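Local coordinates for hemolysin-related protein (Vibrio cholerae serotype O1, PDB 5V6F) that binds mannose-containing glycans, including mannotriose, through the second beta-prism lectin domain of the biofilm protein RbmC, at residues A[14-19]-A[121-126]; A[58-63]-A[87-92]; A[68-73]-A[83-88]; A[79-84]-A[130-135]. One frame throughout, in Å; residues are numbered along the deposited sequence.

Contact 1. Residues A[14-19]-A[121-126]; sequences QSQRVV and QINVWT
Gln14 to Val18 pair with Gln121 to Trp125 as antiparallel strands in one of the three four-stranded sheets of the beta-prism lectin fold. Strand 13-18 is an outermost strand of this sheet, and 121-126 lies next to it.

Four backbone hydrogen bonds hold the pair, two for each hydrogen-bonded pair of residues. Ser15 and Val124 form one such pair, with Ser15 N to Val124 O at 2.7 Å. Arg17 and Ile122 form the other, with Arg17 N to Ile122 O at 2.8 Å. Gln14, Gln16 and Val18 face Trp125, Asn123 and Gln121 in the non-hydrogen-bonded pairs between and beside them.

These six side chains share one face, where the residues of strand 13-18 are the exposed ones. Gln14 lies alongside the indole of Trp125. Its CG is anti to the backbone N (chi1 -176°), which lays the extended chain over one ring face. Gln14 CG sits 4.0 Å from the centroid of the five-membered ring, a CH-pi contact. The amides of Gln16 and Asn123 run along each other, planes 15° apart, in van der Waals contact with no hydrogen bond between them.

On the other face, Ser15, Arg17 and Val124 all touch Val44. Arg17 bends away from strand 121-126: NE bonds Asn42 O, while NH1 reaches back to Gln16 O. Past the strand end, Val19 CG2 meets Ile122 CG1 at 4.2 Å.

The Asn123 amide is held at both ends. Its ND2 bonds Gln135 OE1 on the neighbouring strand 131-137. Its oxygen is gripped from its own strand, by Gln121 NE2 to Asn123 OD1 at 2.8 Å.

Contact 2. Residues A[58-63]-A[87-92]; sequences APIALD and FTMKDG
This is an apolar contact between two sheets, closed at its solvent-exposed end by a polar link. Ile60, near the end of strand 55-61, packs on Phe87 and Met89, near the end of strand 80-89. No backbone hydrogen bond joins the two segments.

Ile60 stands over one face of the Phe87 ring. Its CG1 is 3.8 Å from the ring centroid and almost exactly above it, a CH-pi contact. With chi1 at -56° and chi2 at -61° the chain folds, so that Ile60 CD1 also comes down on the ring, 3.8 Å from Phe87 CD1.

In the beta prism, sheets turn their apolar faces to a shared core. Ile60 and Phe87 belong to that core, and the contact runs from them out to the surface. Met25, Leu27 and Val95 add to the packing around Ile60 and Phe87. Met89 bends at both chi2 and chi3 and brings its methyl across. Met89 CE lies 4.0 Å from Ile60 CG2 and 3.4 Å from Ala61 O.

A type I turn runs from Met89 to Gly92. Lys90 in this turn extends its chain toward Asp63. Lys90 NZ makes a weak hydrogen bond of 3.3 Å to Asp63 O. A water bridges the same two atoms, accepting from Lys90 NZ and donating to Asp63 O at 2.7 Å.

Contact 3. Residues A[68-73]-A[83-88]; sequences VEVTSG and VAIKFT
Strands 65-75 and 80-89 form a beta hairpin, and Val68 to Thr71 pair here with Phe87 to Ala84. The strands run antiparallel, 173° apart.

The backbones of Glu69 and Lys86 bond in both directions; Lys86 N to Glu69 O is 2.9 Å and nearly straight. Thr71 N donates to Ala84 O at 2.8 Å. Two N-H groups then converge on the next carbonyl: Thr71 O accepts from Val83 N at 2.9 Å and from Ala84 N at 3.1 Å. This is a classic beta bulge. Val83 CG2 presses against the same carbonyl oxygen.

Val68, Val70, Ile85 and Phe87 share one buried face. Val68 lies alongside Phe87, with Val68 CG1 3.8 Å from Phe87 CD2. Val70 CG2 meets Ile85 CG2 at 4.2 Å.

The other face carries Glu69, Thr71, Ala84 and Lys86. In both Glu69 and Lys86, chi1 near 180° (-175° and 178°) sends the extended chain straight out from the strand. Their charged ends do not touch. A water lies between them, donating to Glu69 OE1 at 2.7 Å and weakly bonded to Lys86 NZ. Strands 94-98 and 106-112 flank the hairpin and complete a four-stranded antiparallel sheet of the beta-prism lectin fold.

Contact 4. Residues A[79-84]-A[130-135]; sequences GYHIVA and LVEGFQ
A buried histidine-carboxylate hydrogen bond joins two sheets of the beta prism, near the end that binds the glycan. His81 is on strand 80-89 and Glu132 on strand 131-137. The strands cross steeply, at 75°, and touch where His81 comes beside Glu132.

His81 ND1 donates to Glu132 OE2 over a short 2.5 Å. The oxygen uses its anti lone pair and lies in the imidazole plane, while the carboxylate is turned 63° from the ring. Glu132 bends back at chi2 (75°), which brings its carboxylate to the ring edge although its CB starts out away from strand 80-89. Both groups have further partners: His81 NE2 bonds Gly78 O, and Glu132 OE1 bonds Thr12 OG1. The bonds at ND1 and NE2 fix the rotation of the imidazole; the Thr12 bond holds the carboxylate. The carboxylate would probably stabilise positive charge on the ring.

Leu130 CD1 lies over one face of the His81 ring, 3.8 Å from its centroid, a CH-pi contact set toward the rim. The Leu130 side chain also comes within about 4 Å of a bound mannose at the nearest atoms. Trp129, a residue of the glycan pocket, meets the His81 ring as well.

One backbone bond crosses between the strands, Ile82 N to Val131 O at 2.9 Å. Glu132 and Gly133 both face Trp125, a classic beta bulge in strand 131-137. Ile82 points across the bulge into the core. Its CG1 reaches Glu132 O, and its end passes Gly133. At right angles to Phe134, Ile82 meets the ring edge, CD1 lying 3.5 Å from Phe134 CD1.

How the contacts relate
From the N terminus, strand 13-18 meets 121-126 about a hundred residues later, so contact 1 closes a long loop. Contacts 2 and 3 are nested inside that loop. Contacts 2 and 3 both end on strand 80-89 and share Phe87 and Thr88. Contact 4 starts on the same strand, shares Val83 and Ala84 with contact 3, and ends at 130-135, so it crosses both contact 1 and contact 2. Contacts 1 and 3 each pair strands within one sheet; contacts 2 and 4 tie different sheets together. Strand 131-137 bonds to 121-126, which connects contact 4 to contact 1. Leu62 packs on Val19 and Ile122, joining contacts 1 and 2.

Contact 1. Residues A[14-19]-A[121-126]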
loop_
_atom_site.group_PDB
_atom_site.type_symbol
_atom_site.label_atom_id
_atom_site.label_comp_id
_atom_site.label_asym_id
_atom_site.label_seq_id
_atom_site.Cartn_x
_atom_site.Cartn_y
_atom_site.Cartn_z
ATOM N N GLN A 14 -9.181 3.976 9.944
ATOM C CA GLN A 14 -9.079 2.655 9.340
ATOM C C GLN A 14 -10.244 2.387 8.392
ATOM O O GLN A 14 -11.413 2.509 8.774
ATOM C CB GLN A 14 -9.042 1.577 10.422
ATOM C CG GLN A 14 -8.842 0.177 9.859
ATOM C CD GLN A 14 -8.850 -0.906 10.915
ATOM O OE1 GLN A 14 -8.743 -0.634 12.109
ATOM N NE2 GLN A 14 -8.975 -2.148 10.472
ATOM N N SER A 15 -9.915 1.999 7.163
ATOM C CA SER A 15 -10.883 1.480 6.212
ATOM C C SER A 15 -10.544 0.027 5.902
ATOM O O SER A 15 -9.409 -0.421 6.085
ATOM C CB SER A 15 -10.906 2.299 4.916
ATOM O OG SER A 15 -11.373 3.621 5.147
ATOM N N GLN A 16 -11.548 -0.710 5.436
ATOM C CA GLN A 16 -11.400 -2.136 5.169
ATOM C C GLN A 16 -11.891 -2.412 3.756
ATOM O O GLN A 16 -13.026 -2.069 3.412
ATOM C CB GLN A 16 -12.160 -2.965 6.217
ATOM C CG GLN A 16 -11.777 -2.538 7.648
ATOM C CD GLN A 16 -12.176 -3.523 8.736
ATOM O OE1 GLN A 16 -11.374 -3.840 9.627
ATOM N NE2 GLN A 16 -13.414 -3.989 8.690
ATOM N N ARG A 17 -11.029 -3.001 2.930
ATOM C CA ARG A 17 -11.336 -3.235 1.521
ATOM C C ARG A 17 -11.219 -4.724 1.223
ATOM O O ARG A 17 -10.129 -5.301 1.301
ATOM C CB ARG A 17 -10.420 -2.409 0.621
ATOM C CG ARG A 17 -10.722 -0.906 0.665
ATOM C CD ARG A 17 -12.134 -0.599 0.148
ATOM N NE ARG A 17 -12.493 0.817 0.237
ATOM C CZ ARG A 17 -13.180 1.368 1.233
ATOM N NH1 ARG A 17 -13.595 0.642 2.262
ATOM N NH2 ARG A 17 -13.453 2.665 1.202
ATOM N N VAL A 18 -12.345 -5.333 0.884
ATOM C CA VAL A 18 -12.411 -6.762 0.617
ATOM C C VAL A 18 -11.861 -7.037 -0.772
ATOM O O VAL A 18 -12.168 -6.324 -1.737
ATOM C CB VAL A 18 -13.861 -7.265 0.766
ATOM C CG1 VAL A 18 -13.992 -8.709 0.316
ATOM C CG2 VAL A 18 -14.323 -7.112 2.208
ATOM N N VAL A 19 -11.035 -8.073 -0.873
ATOM C CA VAL A 19 -10.476 -8.490 -2.152
ATOM C C VAL A 19 -11.519 -9.304 -2.904
ATOM O O VAL A 19 -12.084 -10.268 -2.367
ATOM C CB VAL A 19 -9.185 -9.294 -1.943
ATOM C CG1 VAL A 19 -8.590 -9.677 -3.278
ATOM C CG2 VAL A 19 -8.186 -8.493 -1.118
ATOM N N GLN A 121 -8.630 -9.494 2.494
ATOM C CA GLN A 121 -8.994 -8.131 2.836
ATOM C C GLN A 121 -7.717 -7.337 3.055
ATOM O O GLN A 121 -6.705 -7.876 3.510
ATOM C CB GLN A 121 -9.892 -8.110 4.082
ATOM C CG GLN A 121 -10.290 -6.735 4.594
ATOM C CD GLN A 121 -11.277 -6.819 5.743
ATOM O OE1 GLN A 121 -12.404 -7.287 5.576
ATOM N NE2 GLN A 121 -10.856 -6.372 6.920
ATOM N N ILE A 122 -7.768 -6.059 2.693
ATOM C CA ILE A 122 -6.700 -5.111 2.978
ATOM C C ILE A 122 -7.284 -4.054 3.899
ATOM O O ILE A 122 -8.282 -3.405 3.555
ATOM C CB ILE A 122 -6.129 -4.465 1.706
ATOM C CG1 ILE A 122 -5.751 -5.531 0.672
ATOM C CG2 ILE A 122 -4.912 -3.601 2.062
ATOM C CD1 ILE A 122 -5.286 -4.960 -0.665
ATOM N N ASN A 123 -6.686 -3.897 5.071
ATOM C CA ASN A 123 -6.996 -2.771 5.930
ATOM C C ASN A 123 -6.067 -1.629 5.553
ATOM O O ASN A 123 -4.880 -1.845 5.305
ATOM C CB ASN A 123 -6.833 -3.142 7.405
ATOM C CG ASN A 123 -7.765 -4.262 7.829
ATOM O OD1 ASN A 123 -8.896 -4.354 7.356
ATOM N ND2 ASN A 123 -7.291 -5.122 8.719
ATOM N N VAL A 124 -6.622 -0.422 5.467
ATOM C CA VAL A 124 -5.883 0.757 5.035
ATOM C C VAL A 124 -6.161 1.886 6.013
ATOM O O VAL A 124 -7.323 2.165 6.329
ATOM C CB VAL A 124 -6.270 1.191 3.607
ATOM C CG1 VAL A 124 -5.389 2.346 3.148
ATOM C CG2 VAL A 124 -6.178 0.013 2.641
ATOM N N TRP A 125 -5.102 2.541 6.477
ATOM C CA TRP A 125 -5.210 3.681 7.377
ATOM C C TRP A 125 -4.853 4.946 6.607
ATOM O O TRP A 125 -3.775 5.027 6.006
ATOM C CB TRP A 125 -4.297 3.508 8.591
ATOM C CG TRP A 125 -4.781 2.480 9.567
ATOM C CD1 TRP A 125 -5.459 2.711 10.729
ATOM C CD2 TRP A 125 -4.629 1.055 9.468
ATOM N NE1 TRP A 125 -5.734 1.523 11.361
ATOM C CE2 TRP A 125 -5.236 0.492 10.608
ATOM C CE3 TRP A 125 -4.040 0.204 8.527
ATOM C CZ2 TRP A 125 -5.273 -0.885 10.832
ATOM C CZ3 TRP A 125 -4.074 -1.162 8.753
ATOM C CH2 TRP A 125 -4.688 -1.693 9.896
ATOM N N THR A 126 -5.763 5.918 6.611
ATOM C CA THR A 126 -5.528 7.200 5.965
ATOM C C THR A 126 -6.207 8.296 6.768
ATOM O O THR A 126 -7.276 8.080 7.350
ATOM C CB THR A 126 -6.041 7.233 4.519
ATOM O OG1 THR A 126 -5.716 8.498 3.925
ATOM C CG2 THR A 126 -7.556 7.025 4.453
#

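Contact 2. Residues A[58-63]-A[87-92]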
loop_
_atom_site.group_PDB
_atom_site.type_symbol
_atom_site.label_atom_id
_atom_site.label_comp_id
_atom_site.label_asym_id
_atom_site.label_seq_id
_atom_site.Cartn_x
_atom_site.Cartn_y
_atom_site.Cartn_z
ATOM N N ALA A 58 -0.788 0.196 -12.499
ATOM C CA ALA A 58 -1.259 -1.131 -12.844
ATOM C C ALA A 58 -1.509 -1.923 -11.564
ATOM O O ALA A 58 -0.732 -1.812 -10.605
ATOM C CB ALA A 58 -0.237 -1.852 -13.724
ATOM N N PRO A 59 -2.579 -2.713 -11.499
ATOM C CA PRO A 59 -2.896 -3.416 -10.254
ATOM C C PRO A 59 -1.907 -4.528 -9.951
ATOM O O PRO A 59 -1.267 -5.092 -10.841
ATOM C CB PRO A 59 -4.298 -3.979 -10.509
ATOM C CG PRO A 59 -4.383 -4.115 -11.985
ATOM C CD PRO A 59 -3.580 -2.976 -12.547
ATOM N N ILE A 60 -1.800 -4.834 -8.665
ATOM C CA ILE A 60 -0.997 -5.948 -8.178
ATOM C C ILE A 60 -1.890 -7.177 -8.071
ATOM O O ILE A 60 -2.938 -7.139 -7.414
ATOM C CB ILE A 60 -0.365 -5.607 -6.818
ATOM C CG1 ILE A 60 0.457 -4.316 -6.908
ATOM C CG2 ILE A 60 0.488 -6.757 -6.310
ATOM C CD1 ILE A 60 1.609 -4.369 -7.886
ATOM N N ALA A 61 -1.479 -8.266 -8.715
ATOM C CA ALA A 61 -2.212 -9.528 -8.635
ATOM C C ALA A 61 -1.864 -10.186 -7.304
ATOM O O ALA A 61 -0.777 -10.738 -7.132
ATOM C CB ALA A 61 -1.871 -10.427 -9.816
ATOM N N LEU A 62 -2.797 -10.124 -6.352
ATOM C CA LEU A 62 -2.514 -10.596 -5.002
ATOM C C LEU A 62 -2.325 -12.102 -4.945
ATOM O O LEU A 62 -1.627 -12.601 -4.056
ATOM C CB LEU A 62 -3.638 -10.180 -4.059
ATOM C CG LEU A 62 -3.750 -8.677 -3.798
ATOM C CD1 LEU A 62 -4.962 -8.391 -2.930
ATOM C CD2 LEU A 62 -2.484 -8.134 -3.147
ATOM N N ASP A 63 -2.954 -12.845 -5.855
ATOM C CA ASP A 63 -2.713 -14.280 -5.908
ATOM C C ASP A 63 -1.322 -14.594 -6.433
ATOM O O ASP A 63 -0.851 -15.725 -6.278
ATOM C CB ASP A 63 -3.764 -14.964 -6.783
ATOM C CG ASP A 63 -3.803 -14.402 -8.191
ATOM O OD1 ASP A 63 -3.713 -13.165 -8.345
ATOM O OD2 ASP A 63 -3.913 -15.199 -9.146
ATOM N N PHE A 87 6.710 -4.670 -4.509
ATOM C CA PHE A 87 5.982 -5.929 -4.600
ATOM C C PHE A 87 6.827 -6.926 -5.386
ATOM O O PHE A 87 7.162 -6.672 -6.546
ATOM C CB PHE A 87 4.632 -5.734 -5.292
ATOM C CG PHE A 87 3.723 -4.735 -4.620
ATOM C CD1 PHE A 87 3.788 -3.391 -4.941
ATOM C CD2 PHE A 87 2.769 -5.150 -3.705
ATOM C CE1 PHE A 87 2.935 -2.475 -4.342
ATOM C CE2 PHE A 87 1.915 -4.238 -3.098
ATOM C CZ PHE A 87 1.995 -2.904 -3.422
ATOM N N THR A 88 7.171 -8.050 -4.760
ATOM C CA THR A 88 7.858 -9.146 -5.432
ATOM C C THR A 88 6.859 -10.266 -5.686
ATOM O O THR A 88 6.156 -10.698 -4.765
ATOM C CB THR A 88 9.043 -9.659 -4.606
ATOM O OG1 THR A 88 9.997 -8.606 -4.425
ATOM C CG2 THR A 88 9.736 -10.818 -5.307
ATOM N N MET A 89 6.795 -10.726 -6.932
ATOM C CA MET A 89 5.799 -11.699 -7.360
ATOM C C MET A 89 6.409 -13.101 -7.414
ATOM O O MET A 89 7.629 -13.278 -7.384
ATOM C CB MET A 89 5.232 -11.306 -8.730
ATOM C CG MET A 89 4.991 -9.813 -8.904
ATOM S SD MET A 89 3.911 -9.112 -7.642
ATOM C CE MET A 89 2.335 -9.823 -8.121
ATOM N N LYS A 90 5.539 -14.112 -7.496
ATOM C CA LYS A 90 6.022 -15.488 -7.495
ATOM C C LYS A 90 6.806 -15.823 -8.755
ATOM O O LYS A 90 7.546 -16.811 -8.759
ATOM C CB LYS A 90 4.868 -16.486 -7.345
ATOM C CG LYS A 90 4.013 -16.310 -6.105
ATOM C CD LYS A 90 2.742 -17.163 -6.141
ATOM C CE LYS A 90 1.945 -17.025 -4.848
ATOM N NZ LYS A 90 0.912 -18.092 -4.715
ATOM N N ASP A 91 6.662 -15.044 -9.821
ATOM C CA ASP A 91 7.483 -15.274 -11.001
ATOM C C ASP A 91 8.895 -14.724 -10.837
ATOM O O ASP A 91 9.737 -14.947 -11.713
ATOM C CB ASP A 91 6.813 -14.687 -12.253
ATOM C CG ASP A 91 6.697 -13.169 -12.224
ATOM O OD1 ASP A 91 7.164 -12.530 -11.257
ATOM O OD2 ASP A 91 6.128 -12.610 -13.188
ATOM N N GLY A 92 9.183 -14.048 -9.722
ATOM C CA GLY A 92 10.493 -13.497 -9.457
ATOM C C GLY A 92 10.626 -12.021 -9.764
ATOM O O GLY A 92 11.632 -11.412 -9.373
HETATM O O HOH W 1 -1.910 -17.754 -4.889
#

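Contact 3. Residues A[68-73]-A[83-88]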
loop_
_atom_site.group_PDB
_atom_site.type_symbol
_atom_site.label_atom_id
_atom_site.label_comp_id
_atom_site.label_asym_id
_atom_site.label_seq_id
_atom_site.Cartn_x
_atom_site.Cartn_y
_atom_site.Cartn_z
ATOM N N VAL A 68 6.319 -8.269 0.206
ATOM C CA VAL A 68 6.341 -6.816 0.114
ATOM C C VAL A 68 7.513 -6.290 0.926
ATOM O O VAL A 68 7.916 -6.876 1.935
ATOM C CB VAL A 68 5.023 -6.170 0.598
ATOM C CG1 VAL A 68 3.879 -6.534 -0.336
ATOM C CG2 VAL A 68 4.703 -6.588 2.035
ATOM N N GLU A 69 8.065 -5.177 0.457
ATOM C CA GLU A 69 9.076 -4.404 1.167
ATOM C C GLU A 69 8.522 -2.991 1.244
ATOM O O GLU A 69 8.437 -2.305 0.221
ATOM C CB GLU A 69 10.414 -4.453 0.432
ATOM C CG GLU A 69 11.580 -3.797 1.131
ATOM C CD GLU A 69 12.864 -3.952 0.340
ATOM O OE1 GLU A 69 13.128 -3.112 -0.545
ATOM O OE2 GLU A 69 13.595 -4.935 0.582
ATOM N N VAL A 70 8.105 -2.573 2.436
ATOM C CA VAL A 70 7.358 -1.335 2.627
ATOM C C VAL A 70 8.279 -0.319 3.283
ATOM O O VAL A 70 8.801 -0.562 4.377
ATOM C CB VAL A 70 6.102 -1.559 3.483
ATOM C CG1 VAL A 70 5.320 -0.255 3.649
ATOM C CG2 VAL A 70 5.221 -2.633 2.864
ATOM N N THR A 71 8.466 0.820 2.625
ATOM C CA THR A 71 9.256 1.915 3.173
ATOM C C THR A 71 8.310 3.002 3.670
ATOM O O THR A 71 7.463 3.493 2.914
ATOM C CB THR A 71 10.227 2.472 2.132
ATOM O OG1 THR A 71 11.057 1.414 1.639
ATOM C CG2 THR A 71 11.117 3.551 2.747
ATOM N N SER A 72 8.458 3.372 4.937
ATOM C CA SER A 72 7.663 4.422 5.555
ATOM C C SER A 72 8.611 5.437 6.171
ATOM O O SER A 72 9.768 5.129 6.460
ATOM C CB SER A 72 6.724 3.862 6.632
ATOM O OG SER A 72 5.949 2.782 6.143
ATOM N N GLY A 73 8.123 6.655 6.373
ATOM C CA GLY A 73 8.954 7.647 7.031
ATOM C C GLY A 73 8.280 8.996 7.111
ATOM O O GLY A 73 7.086 9.144 6.841
ATOM N N VAL A 83 5.690 5.610 1.999
ATOM C CA VAL A 83 6.178 6.329 0.833
ATOM C C VAL A 83 6.520 5.406 -0.331
ATOM O O VAL A 83 6.494 5.862 -1.483
ATOM C CB VAL A 83 7.385 7.228 1.181
ATOM C CG1 VAL A 83 6.949 8.330 2.145
ATOM C CG2 VAL A 83 8.543 6.421 1.764
ATOM N N ALA A 84 6.804 4.127 -0.083
ATOM C CA ALA A 84 7.113 3.215 -1.171
ATOM C C ALA A 84 6.742 1.794 -0.777
ATOM O O ALA A 84 6.846 1.407 0.391
ATOM C CB ALA A 84 8.595 3.280 -1.554
ATOM N N ILE A 85 6.303 1.022 -1.770
ATOM C CA ILE A 85 6.082 -0.411 -1.613
ATOM C C ILE A 85 6.712 -1.119 -2.796
ATOM O O ILE A 85 6.394 -0.814 -3.952
ATOM C CB ILE A 85 4.591 -0.788 -1.528
ATOM C CG1 ILE A 85 3.872 0.032 -0.460
ATOM C CG2 ILE A 85 4.454 -2.282 -1.215
ATOM C CD1 ILE A 85 2.370 -0.037 -0.574
ATOM N N LYS A 86 7.587 -2.074 -2.507
ATOM C CA LYS A 86 8.127 -2.970 -3.516
ATOM C C LYS A 86 7.384 -4.298 -3.426
ATOM O O LYS A 86 7.414 -4.959 -2.384
ATOM C CB LYS A 86 9.628 -3.173 -3.322
ATOM C CG LYS A 86 10.256 -4.126 -4.317
ATOM C CD LYS A 86 11.734 -4.312 -4.035
ATOM C CE LYS A 86 12.296 -5.488 -4.800
ATOM N NZ LYS A 86 13.709 -5.766 -4.412
ATOM N N PHE A 87 6.710 -4.670 -4.509
ATOM C CA PHE A 87 5.982 -5.929 -4.600
ATOM C C PHE A 87 6.827 -6.926 -5.386
ATOM O O PHE A 87 7.162 -6.672 -6.546
ATOM C CB PHE A 87 4.632 -5.734 -5.292
ATOM C CG PHE A 87 3.723 -4.735 -4.620
ATOM C CD1 PHE A 87 3.788 -3.391 -4.941
ATOM C CD2 PHE A 87 2.769 -5.150 -3.705
ATOM C CE1 PHE A 87 2.935 -2.475 -4.342
ATOM C CE2 PHE A 87 1.915 -4.238 -3.098
ATOM C CZ PHE A 87 1.995 -2.904 -3.422
ATOM N N THR A 88 7.171 -8.050 -4.760
ATOM C CA THR A 88 7.858 -9.146 -5.432
ATOM C C THR A 88 6.859 -10.266 -5.686
ATOM O O THR A 88 6.156 -10.698 -4.765
ATOM C CB THR A 88 9.043 -9.659 -4.606
ATOM O OG1 THR A 88 9.997 -8.606 -4.425
ATOM C CG2 THR A 88 9.736 -10.818 -5.307
HETATM O O HOH W 2 15.110 -3.596 -2.343
#

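Contact 4. Residues A[79-84]-A[130-135]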
loop_
_atom_site.group_PDB
_atom_site.type_symbol
_atom_site.label_atom_id
_atom_site.label_comp_id
_atom_site.label_asym_id
_atom_site.label_seq_id
_atom_site.Cartn_x
_atom_site.Cartn_y
_atom_site.Cartn_z
ATOM N N GLY A 79 4.369 14.753 7.796
ATOM C CA GLY A 79 3.708 13.592 8.346
ATOM C C GLY A 79 4.440 12.291 8.071
ATOM O O GLY A 79 5.242 12.168 7.144
ATOM N N TYR A 80 4.135 11.300 8.908
ATOM C CA TYR A 80 4.629 9.940 8.743
ATOM C C TYR A 80 3.633 9.142 7.910
ATOM O O TYR A 80 2.463 9.011 8.288
ATOM C CB TYR A 80 4.847 9.279 10.105
ATOM C CG TYR A 80 6.137 9.698 10.773
ATOM C CD1 TYR A 80 7.322 9.019 10.526
ATOM C CD2 TYR A 80 6.172 10.784 11.637
ATOM C CE1 TYR A 80 8.506 9.403 11.129
ATOM C CE2 TYR A 80 7.351 11.175 12.246
ATOM C CZ TYR A 80 8.513 10.481 11.986
ATOM O OH TYR A 80 9.693 10.864 12.582
ATOM N N HIS A 81 4.097 8.602 6.784
ATOM C CA HIS A 81 3.242 7.822 5.899
ATOM C C HIS A 81 4.063 6.718 5.254
ATOM O O HIS A 81 5.286 6.659 5.393
ATOM C CB HIS A 81 2.616 8.675 4.788
ATOM C CG HIS A 81 2.258 10.068 5.200
ATOM N ND1 HIS A 81 1.014 10.404 5.688
ATOM C CD2 HIS A 81 2.971 11.217 5.164
ATOM C CE1 HIS A 81 0.983 11.698 5.951
ATOM N NE2 HIS A 81 2.157 12.215 5.639
ATOM N N ILE A 82 3.369 5.844 4.530
ATOM C CA ILE A 82 4.028 4.914 3.624
ATOM C C ILE A 82 4.414 5.681 2.370
ATOM O O ILE A 82 3.573 6.343 1.748
ATOM C CB ILE A 82 3.111 3.724 3.298
ATOM C CG1 ILE A 82 2.891 2.876 4.559
ATOM C CG2 ILE A 82 3.697 2.889 2.146
ATOM C CD1 ILE A 82 1.983 1.661 4.367
ATOM N N VAL A 83 5.690 5.610 1.999
ATOM C CA VAL A 83 6.178 6.329 0.833
ATOM C C VAL A 83 6.520 5.406 -0.331
ATOM O O VAL A 83 6.494 5.862 -1.483
ATOM C CB VAL A 83 7.385 7.228 1.181
ATOM C CG1 VAL A 83 6.949 8.330 2.145
ATOM C CG2 VAL A 83 8.543 6.421 1.764
ATOM N N ALA A 84 6.804 4.127 -0.083
ATOM C CA ALA A 84 7.113 3.215 -1.171
ATOM C C ALA A 84 6.742 1.794 -0.777
ATOM O O ALA A 84 6.846 1.407 0.391
ATOM C CB ALA A 84 8.595 3.280 -1.554
ATOM N N LEU A 130 -2.593 10.878 2.422
ATOM C CA LEU A 130 -1.787 9.758 1.968
ATOM C C LEU A 130 -2.173 8.521 2.766
ATOM O O LEU A 130 -3.018 8.569 3.666
ATOM C CB LEU A 130 -0.291 10.063 2.119
ATOM C CG LEU A 130 0.192 11.307 1.373
ATOM C CD1 LEU A 130 1.582 11.688 1.826
ATOM C CD2 LEU A 130 0.165 11.076 -0.129
ATOM N N VAL A 131 -1.549 7.400 2.426
ATOM C CA VAL A 131 -1.738 6.157 3.159
ATOM C C VAL A 131 -0.715 6.110 4.283
ATOM O O VAL A 131 0.495 6.138 4.035
ATOM C CB VAL A 131 -1.598 4.940 2.235
ATOM C CG1 VAL A 131 -1.606 3.643 3.042
ATOM C CG2 VAL A 131 -2.719 4.937 1.206
ATOM N N GLU A 132 -1.198 6.042 5.521
ATOM C CA GLU A 132 -0.298 5.872 6.651
ATOM C C GLU A 132 0.059 4.414 6.903
ATOM O O GLU A 132 1.174 4.131 7.350
ATOM C CB GLU A 132 -0.913 6.477 7.912
ATOM C CG GLU A 132 -0.792 7.995 7.967
ATOM C CD GLU A 132 -1.764 8.698 7.039
ATOM O OE1 GLU A 132 -2.984 8.465 7.171
ATOM O OE2 GLU A 132 -1.313 9.486 6.182
ATOM N N GLY A 133 -0.848 3.481 6.617
ATOM C CA GLY A 133 -0.553 2.079 6.854
ATOM C C GLY A 133 -1.487 1.172 6.083
ATOM O O GLY A 133 -2.522 1.601 5.568
ATOM N N PHE A 134 -1.101 -0.102 6.003
ATOM C CA PHE A 134 -1.989 -1.123 5.463
ATOM C C PHE A 134 -1.610 -2.482 6.032
ATOM O O PHE A 134 -0.525 -2.674 6.586
ATOM C CB PHE A 134 -1.986 -1.148 3.922
ATOM C CG PHE A 134 -0.790 -1.832 3.302
ATOM C CD1 PHE A 134 0.376 -1.126 3.050
ATOM C CD2 PHE A 134 -0.846 -3.169 2.940
ATOM C CE1 PHE A 134 1.469 -1.742 2.469
ATOM C CE2 PHE A 134 0.246 -3.792 2.354
ATOM C CZ PHE A 134 1.402 -3.079 2.121
ATOM N N GLN A 135 -2.539 -3.423 5.895
ATOM C CA GLN A 135 -2.402 -4.746 6.481
ATOM C C GLN A 135 -3.168 -5.750 5.637
ATOM O O GLN A 135 -4.267 -5.457 5.159
ATOM C CB GLN A 135 -2.928 -4.752 7.919
ATOM C CG GLN A 135 -2.972 -6.112 8.572
ATOM C CD GLN A 135 -3.620 -6.065 9.935
ATOM O OE1 GLN A 135 -4.672 -5.444 10.117
ATOM N NE2 GLN A 135 -2.991 -6.710 10.908
#